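Local coordinates for protein short Chain Dehydrogenase yciK (Salmonella enterica subsp. enterica serovar Typhimurium, PDB 3IAH) that binds NADP and is probably an NADP-dependent oxidoreductase of the short-chain dehydrogenase family, putatively acting as an oxoacyl-(acyl carrier protein) reductase, at residues Ile17-Gly22 and Ile43-Asn48; Gln68-Asp73 and Arg83-Arg88. All blocks are in the same frame, centred on the assembly; numbering follows the deposited sequence. Where two conformers were deposited one is given.

Contact 1: Ile17-Gly22 and Ile43-Asn48; sequences IILVTG and ILLGRN. With NAP (NADP nicotinamide-adenine-dinucleotide phosphate), chain C.
Val-20 and Ile-43 meet through their backbones. Three N-H...O bonds join the two strands in parallel register: Ile-43 N to Ile-18 O, Val-20 N to Ile-43 O and Leu-45 N to Val-20 O. Leu-19 CA also makes a CA-H...O contact of 3.3 Å with Ile-43 O, so this oxygen takes two approaches from one strand. The two strands run parallel, 4.8 Å apart at their closest.

Leu-19, Ile-43 and Leu-45 put their side chains on one face of the sheet. Leu-19 CG lies anti to its backbone N (chi1 179°), and its CD1 comes within 3.6 Å of Leu-45 CD1. The same Leu-19 methyl rests against Ile-43 CG2. Ile-17 CG2 meets Ile-43 CD1 at 3.8 Å. Leu-138 and Leu-134 of helix 117-142 pack on this face. Val-20 and Leu-44 point to the other face, where helix 26-37 lies.

Beyond the strand ends the cofactor takes over. Arg-47 is extended from CG to NE and reaches the 2'-phosphate of NADP with two nearly straight bonds. Arg-47 NE donates to O1X and Arg-47 NH1 to O2X, each at 2.9 Å. The adenine atom N7A lies 3.6 Å above the centre of the Arg-47 guanidinium. Gly-22 O approaches the ribose O3B at 3.2 Å. Asn-48 N-caps the next helix through Lys-51 N, and Lys-51 also binds the cofactor. This is the first beta-alpha-beta unit of a Rossmann fold, with an arginine after the second strand reading the phosphate that distinguishes NADP from NAD.

Contact 2: Gln68-Asp73 and Arg83-Arg88; sequences QWFTLD and RQVADR. With NAP (NADP nicotinamide-adenine-dinucleotide phosphate), chain C.
Phe-70, Leu-72 and Val-85 carry the apolar part of this contact between strand 68-71 and helix 79-92. The strand and helix segments run nearly antiparallel, with axes 10.0 Å apart. Val-85 sends one methyl to each strand-side partner. Its CG1, anti to the backbone N (chi1 178°), lies 4.2 Å from Phe-70 CB. Its CG2 lies 4.0 Å from Leu-72 CD1. Phe-70 also touches Ile-43 and Leu-45 of the adjoining strand, and Leu-72 touches Leu-134 of helix 117-142.

The second kind of contact is between an aromatic ring and an arginine. Phe-70 CE1 lies 3.9 Å from Arg-88 CB. The Arg-88 chain bends at chi3 (-77°). The ring and guanidinium planes are 14° apart, but the side chains slide past each other in opposite directions, and the contact is made by Arg-88 CB.

The polar bonds lie outside this patch. On the helix, Arg-83 NH1 makes a salt bridge of 3.0 Å to Asp-87 OD2, straight and in the guanidinium plane. In the loop just past the strand, Asp-73 OD2 accepts a 3.0 Å bond from the adenine amino group N6A. The same carboxylate oxygen is held by Leu-75 N. No hydrogen bond joins the two segments, so the helix is held to the strand here by apolar contact, while the polar bond of Asp-73 serves the cofactor.

Overall arrangement
Contact 1 comes first along the chain and closes before contact 2 begins. Their centres are about 9 Å apart, on the same side of the chain's centre. Both belong to one parallel sheet, in which strand 41-46 lies between strands 17-21 and 68-71. The join is direct: Leu-44 O to Phe-70 N and Gly-46 O to Leu-72 N are probable backbone hydrogen bonds. Strand 68-71 is the outermost of its side within the chain. Both contacts also reach NADP from the C-terminal ends of their strands. Together they supply part of the site for the adenosine half: the 2'-phosphate through Arg-47 and the adenine amino group through Asp-73.

Contact 1: Ile17-Gly22 and Ile43-Asn48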
# COMPACT_ATOMS: atom_id res chain seq x y z
N ILE A 17 -26.85 -12.29 3.38
CA ILE A 17 -26.81 -11.39 2.25
C ILE A 17 -25.33 -11.12 2.02
O ILE A 17 -24.66 -10.57 2.91
CB ILE A 17 -27.60 -10.11 2.54
CG1 ILE A 17 -29.03 -10.46 2.94
CG2 ILE A 17 -27.58 -9.19 1.32
CD1 ILE A 17 -29.89 -9.28 3.46
N ILE A 18 -24.82 -11.50 0.85
CA ILE A 18 -23.40 -11.35 0.55
C ILE A 18 -23.15 -10.64 -0.76
O ILE A 18 -23.68 -11.03 -1.80
CB ILE A 18 -22.72 -12.74 0.47
CG1 ILE A 18 -22.94 -13.51 1.77
CG2 ILE A 18 -21.23 -12.61 0.14
CD1 ILE A 18 -22.23 -14.82 1.83
N LEU A 19 -22.35 -9.58 -0.69
CA LEU A 19 -21.98 -8.79 -1.85
C LEU A 19 -20.60 -9.21 -2.34
O LEU A 19 -19.67 -9.39 -1.55
CB LEU A 19 -22.04 -7.29 -1.54
CG LEU A 19 -21.67 -6.28 -2.63
CD1 LEU A 19 -22.40 -4.94 -2.39
CD2 LEU A 19 -20.15 -6.08 -2.76
N VAL A 20 -20.49 -9.39 -3.66
CA VAL A 20 -19.25 -9.81 -4.30
C VAL A 20 -18.87 -8.82 -5.41
O VAL A 20 -19.67 -8.59 -6.33
CB VAL A 20 -19.41 -11.21 -4.93
CG1 VAL A 20 -18.12 -11.66 -5.64
CG2 VAL A 20 -19.88 -12.26 -3.89
N THR A 21 -17.68 -8.23 -5.32
CA THR A 21 -17.21 -7.32 -6.35
C THR A 21 -16.42 -8.16 -7.37
O THR A 21 -15.90 -9.24 -7.02
CB THR A 21 -16.33 -6.15 -5.82
OG1 THR A 21 -15.05 -6.65 -5.36
CG2 THR A 21 -17.06 -5.38 -4.70
N GLY A 22 -16.29 -7.65 -8.59
CA GLY A 22 -15.60 -8.39 -9.66
C GLY A 22 -16.33 -9.72 -9.85
O GLY A 22 -15.70 -10.75 -10.07
N ILE A 43 -25.37 -10.41 -4.04
CA ILE A 43 -25.44 -9.11 -4.69
C ILE A 43 -24.17 -9.06 -5.54
O ILE A 43 -23.06 -9.15 -5.00
CB ILE A 43 -25.52 -7.95 -3.71
CG1 ILE A 43 -26.81 -8.08 -2.88
CG2 ILE A 43 -25.49 -6.63 -4.46
CD1 ILE A 43 -26.94 -7.05 -1.76
N LEU A 44 -24.33 -8.90 -6.84
CA LEU A 44 -23.21 -8.87 -7.78
C LEU A 44 -22.79 -7.47 -8.19
O LEU A 44 -23.62 -6.69 -8.64
CB LEU A 44 -23.63 -9.61 -9.05
CG LEU A 44 -24.21 -11.01 -8.89
CD1 LEU A 44 -24.66 -11.53 -10.25
CD2 LEU A 44 -23.18 -11.92 -8.26
N LEU A 45 -21.51 -7.15 -8.02
CA LEU A 45 -20.97 -5.86 -8.43
C LEU A 45 -19.92 -6.08 -9.50
O LEU A 45 -19.12 -7.02 -9.43
CB LEU A 45 -20.40 -5.02 -7.30
CG LEU A 45 -21.32 -3.97 -6.68
CD1 LEU A 45 -22.53 -4.59 -5.96
CD2 LEU A 45 -20.48 -3.07 -5.77
N GLY A 46 -19.95 -5.20 -10.51
CA GLY A 46 -19.02 -5.24 -11.62
C GLY A 46 -19.18 -3.97 -12.44
O GLY A 46 -19.96 -3.09 -12.09
N ARG A 47 -18.43 -3.87 -13.52
CA ARG A 47 -18.51 -2.69 -14.39
C ARG A 47 -19.25 -2.99 -15.69
O ARG A 47 -19.78 -2.08 -16.32
CB ARG A 47 -17.11 -2.15 -14.70
CG ARG A 47 -16.19 -3.19 -15.29
CD ARG A 47 -14.83 -2.64 -15.68
NE ARG A 47 -13.98 -3.76 -16.09
CZ ARG A 47 -12.69 -3.66 -16.37
NH1 ARG A 47 -12.02 -4.75 -16.73
NH2 ARG A 47 -12.05 -2.50 -16.31
N ASN A 48 -19.28 -4.27 -16.08
CA ASN A 48 -19.90 -4.69 -17.32
C ASN A 48 -21.28 -5.28 -17.07
O ASN A 48 -21.43 -6.40 -16.57
CB ASN A 48 -18.98 -5.69 -18.03
CG ASN A 48 -19.46 -6.08 -19.40
OD1 ASN A 48 -20.66 -6.04 -19.70
ND2 ASN A 48 -18.53 -6.49 -20.25
PA NAP C . -10.13 -11.51 -13.37
O1A NAP C . -10.54 -12.74 -14.05
O2A NAP C . -9.51 -10.50 -14.24
O5B NAP C . -11.34 -10.76 -12.69
C5B NAP C . -11.18 -9.46 -12.19
C4B NAP C . -12.58 -8.96 -11.83
O4B NAP C . -12.38 -7.66 -11.31
C3B NAP C . -13.51 -8.87 -13.02
O3B NAP C . -14.86 -9.13 -12.69
C2B NAP C . -13.34 -7.43 -13.40
O2B NAP C . -14.38 -6.91 -14.20
C1B NAP C . -13.19 -6.78 -12.01
N9A NAP C . -12.66 -5.46 -12.29
C8A NAP C . -11.47 -5.10 -12.86
N7A NAP C . -11.46 -3.76 -12.97
C5A NAP C . -12.63 -3.27 -12.49
C6A NAP C . -13.15 -1.99 -12.38
N6A NAP C . -12.44 -0.94 -12.79
N1A NAP C . -14.41 -1.82 -11.83
C2A NAP C . -15.16 -2.90 -11.41
N3A NAP C . -14.64 -4.18 -11.53
C4A NAP C . -13.40 -4.34 -12.08
O3 NAP C . -9.12 -11.78 -12.18
PN NAP C . -9.08 -12.85 -11.04
O1N NAP C . -10.42 -13.48 -10.91
O2N NAP C . -7.84 -13.63 -11.18
O5D NAP C . -8.82 -11.86 -9.81
C5D NAP C . -9.69 -11.79 -8.71
C4D NAP C . -8.88 -11.26 -7.54
O4D NAP C . -7.94 -12.24 -7.22
C3D NAP C . -8.09 -9.98 -7.81
O3D NAP C . -8.19 -9.11 -6.67
C2D NAP C . -6.67 -10.48 -7.98
O2D NAP C . -5.71 -9.52 -7.64
C1D NAP C . -6.65 -11.63 -7.05
N1N NAP C . -5.63 -12.68 -7.27
C2N NAP C . -5.76 -13.52 -8.35
C3N NAP C . -4.80 -14.50 -8.56
C7N NAP C . -4.92 -15.46 -9.74
O7N NAP C . -3.89 -16.37 -9.85
N7N NAP C . -5.95 -15.41 -10.58
C4N NAP C . -3.74 -14.63 -7.66
C5N NAP C . -3.63 -13.76 -6.55
C6N NAP C . -4.59 -12.79 -6.38
P2B NAP C . -14.61 -7.27 -15.79
O1X NAP C . -15.44 -6.20 -16.39
O2X NAP C . -13.30 -7.32 -16.52
O3X NAP C . -15.36 -8.56 -15.96

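Contact 2: Gln68-Asp73 and Arg83-Arg88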
# COMPACT_ATOMS: atom_id res chain seq x y z
N GLN A 68 -29.67 -9.71 -7.54
CA GLN A 68 -29.51 -8.38 -8.12
C GLN A 68 -28.05 -8.06 -8.37
O GLN A 68 -27.15 -8.58 -7.70
CB GLN A 68 -30.15 -7.28 -7.27
CG GLN A 68 -31.67 -7.34 -7.18
CD GLN A 68 -32.29 -6.13 -6.49
OE1 GLN A 68 -31.58 -5.29 -5.92
NE2 GLN A 68 -33.61 -6.03 -6.55
N TRP A 69 -27.83 -7.20 -9.35
CA TRP A 69 -26.50 -6.76 -9.70
C TRP A 69 -26.49 -5.24 -9.77
O TRP A 69 -27.51 -4.61 -10.05
CB TRP A 69 -26.00 -7.41 -11.00
CG TRP A 69 -26.90 -7.24 -12.17
CD1 TRP A 69 -27.84 -8.12 -12.61
CD2 TRP A 69 -26.97 -6.11 -13.03
NE1 TRP A 69 -28.49 -7.61 -13.70
CE2 TRP A 69 -27.97 -6.37 -13.98
CE3 TRP A 69 -26.28 -4.89 -13.10
CZ2 TRP A 69 -28.31 -5.47 -14.99
CZ3 TRP A 69 -26.62 -3.99 -14.10
CH2 TRP A 69 -27.63 -4.29 -15.03
N PHE A 70 -25.33 -4.65 -9.49
CA PHE A 70 -25.16 -3.21 -9.55
C PHE A 70 -23.87 -2.90 -10.30
O PHE A 70 -22.85 -3.58 -10.12
CB PHE A 70 -25.13 -2.59 -8.14
CG PHE A 70 -26.40 -2.77 -7.37
CD1 PHE A 70 -27.40 -1.80 -7.42
CD2 PHE A 70 -26.62 -3.91 -6.61
CE1 PHE A 70 -28.59 -1.96 -6.71
CE2 PHE A 70 -27.79 -4.09 -5.91
CZ PHE A 70 -28.79 -3.11 -5.96
N THR A 71 -23.92 -1.91 -11.18
CA THR A 71 -22.72 -1.54 -11.92
C THR A 71 -22.02 -0.41 -11.16
O THR A 71 -22.67 0.54 -10.70
CB THR A 71 -23.01 -1.10 -13.36
OG1 THR A 71 -23.86 0.04 -13.35
CG2 THR A 71 -23.67 -2.23 -14.13
N LEU A 72 -20.71 -0.55 -11.03
CA LEU A 72 -19.86 0.42 -10.36
C LEU A 72 -18.45 0.23 -10.91
O LEU A 72 -17.83 -0.80 -10.68
CB LEU A 72 -19.84 0.19 -8.84
CG LEU A 72 -19.01 1.19 -8.01
CD1 LEU A 72 -19.59 2.59 -8.15
CD2 LEU A 72 -18.95 0.77 -6.53
N ASP A 73 -17.96 1.22 -11.64
CA ASP A 73 -16.62 1.12 -12.19
C ASP A 73 -15.68 1.72 -11.15
O ASP A 73 -15.73 2.92 -10.88
CB ASP A 73 -16.54 1.83 -13.53
CG ASP A 73 -15.19 1.65 -14.22
OD1 ASP A 73 -15.16 1.70 -15.46
OD2 ASP A 73 -14.16 1.44 -13.53
N ARG A 83 -21.50 5.86 -2.26
CA ARG A 83 -22.61 6.08 -1.33
C ARG A 83 -23.96 5.83 -2.03
O ARG A 83 -24.89 5.30 -1.43
CB ARG A 83 -22.52 7.47 -0.68
CG ARG A 83 -23.71 7.89 0.18
CD ARG A 83 -24.23 6.79 1.11
NE ARG A 83 -23.27 6.17 2.03
CZ ARG A 83 -23.56 5.12 2.80
NH1 ARG A 83 -24.78 4.55 2.75
NH2 ARG A 83 -22.66 4.62 3.61
N GLN A 84 -24.07 6.23 -3.30
CA GLN A 84 -25.30 6.01 -4.05
C GLN A 84 -25.58 4.51 -4.20
O GLN A 84 -26.73 4.09 -4.08
CB GLN A 84 -25.26 6.73 -5.40
CG GLN A 84 -25.37 8.26 -5.26
CD GLN A 84 -25.18 9.02 -6.56
OE1 GLN A 84 -24.63 8.50 -7.54
NE2 GLN A 84 -25.61 10.28 -6.57
N VAL A 85 -24.54 3.72 -4.43
CA VAL A 85 -24.71 2.25 -4.55
C VAL A 85 -25.10 1.66 -3.18
O VAL A 85 -26.00 0.84 -3.10
CB VAL A 85 -23.48 1.55 -5.15
CG1 VAL A 85 -23.70 0.04 -5.21
CG2 VAL A 85 -23.18 2.09 -6.54
N ALA A 86 -24.44 2.11 -2.11
CA ALA A 86 -24.77 1.62 -0.77
C ALA A 86 -26.21 2.03 -0.42
O ALA A 86 -26.93 1.27 0.22
CB ALA A 86 -23.78 2.15 0.27
N ASP A 87 -26.61 3.22 -0.85
CA ASP A 87 -27.98 3.71 -0.64
C ASP A 87 -28.97 2.84 -1.41
O ASP A 87 -30.05 2.53 -0.89
CB ASP A 87 -28.14 5.17 -1.07
CG ASP A 87 -27.43 6.14 -0.14
OD1 ASP A 87 -27.41 7.35 -0.45
OD2 ASP A 87 -26.91 5.70 0.90
N ARG A 88 -28.61 2.46 -2.64
CA ARG A 88 -29.47 1.58 -3.45
C ARG A 88 -29.61 0.22 -2.78
O ARG A 88 -30.70 -0.33 -2.70
CB ARG A 88 -28.98 1.44 -4.89
CG ARG A 88 -29.36 2.63 -5.79
CD ARG A 88 -29.08 2.34 -7.28
NE ARG A 88 -27.66 2.44 -7.64
CZ ARG A 88 -27.10 3.50 -8.23
NH1 ARG A 88 -25.80 3.48 -8.51
NH2 ARG A 88 -27.82 4.58 -8.56
PA NAP C . -10.13 -11.51 -13.37
O1A NAP C . -10.54 -12.74 -14.05
O2A NAP C . -9.51 -10.50 -14.24
O5B NAP C . -11.34 -10.76 -12.69
C5B NAP C . -11.18 -9.46 -12.19
C4B NAP C . -12.58 -8.96 -11.83
O4B NAP C . -12.38 -7.66 -11.31
C3B NAP C . -13.51 -8.87 -13.02
O3B NAP C . -14.86 -9.13 -12.69
C2B NAP C . -13.34 -7.43 -13.40
O2B NAP C . -14.38 -6.91 -14.20
C1B NAP C . -13.19 -6.78 -12.01
N9A NAP C . -12.66 -5.46 -12.29
C8A NAP C . -11.47 -5.10 -12.86
N7A NAP C . -11.46 -3.76 -12.97
C5A NAP C . -12.63 -3.27 -12.49
C6A NAP C . -13.15 -1.99 -12.38
N6A NAP C . -12.44 -0.94 -12.79
N1A NAP C . -14.41 -1.82 -11.83
C2A NAP C . -15.16 -2.90 -11.41
N3A NAP C . -14.64 -4.18 -11.53
C4A NAP C . -13.40 -4.34 -12.08
O3 NAP C . -9.12 -11.78 -12.18
PN NAP C . -9.08 -12.85 -11.04
O1N NAP C . -10.42 -13.48 -10.91
O2N NAP C . -7.84 -13.63 -11.18
O5D NAP C . -8.82 -11.86 -9.81
C5D NAP C . -9.69 -11.79 -8.71
C4D NAP C . -8.88 -11.26 -7.54
O4D NAP C . -7.94 -12.24 -7.22
C3D NAP C . -8.09 -9.98 -7.81
O3D NAP C . -8.19 -9.11 -6.67
C2D NAP C . -6.67 -10.48 -7.98
O2D NAP C . -5.71 -9.52 -7.64
C1D NAP C . -6.65 -11.63 -7.05
N1N NAP C . -5.63 -12.68 -7.27
C2N NAP C . -5.76 -13.52 -8.35
C3N NAP C . -4.80 -14.50 -8.56
C7N NAP C . -4.92 -15.46 -9.74
O7N NAP C . -3.89 -16.37 -9.85
N7N NAP C . -5.95 -15.41 -10.58
C4N NAP C . -3.74 -14.63 -7.66
C5N NAP C . -3.63 -13.76 -6.55
C6N NAP C . -4.59 -12.79 -6.38
P2B NAP C . -14.61 -7.27 -15.79
O1X NAP C . -15.44 -6.20 -16.39
O2X NAP C . -13.30 -7.32 -16.52
O3X NAP C . -15.36 -8.56 -15.96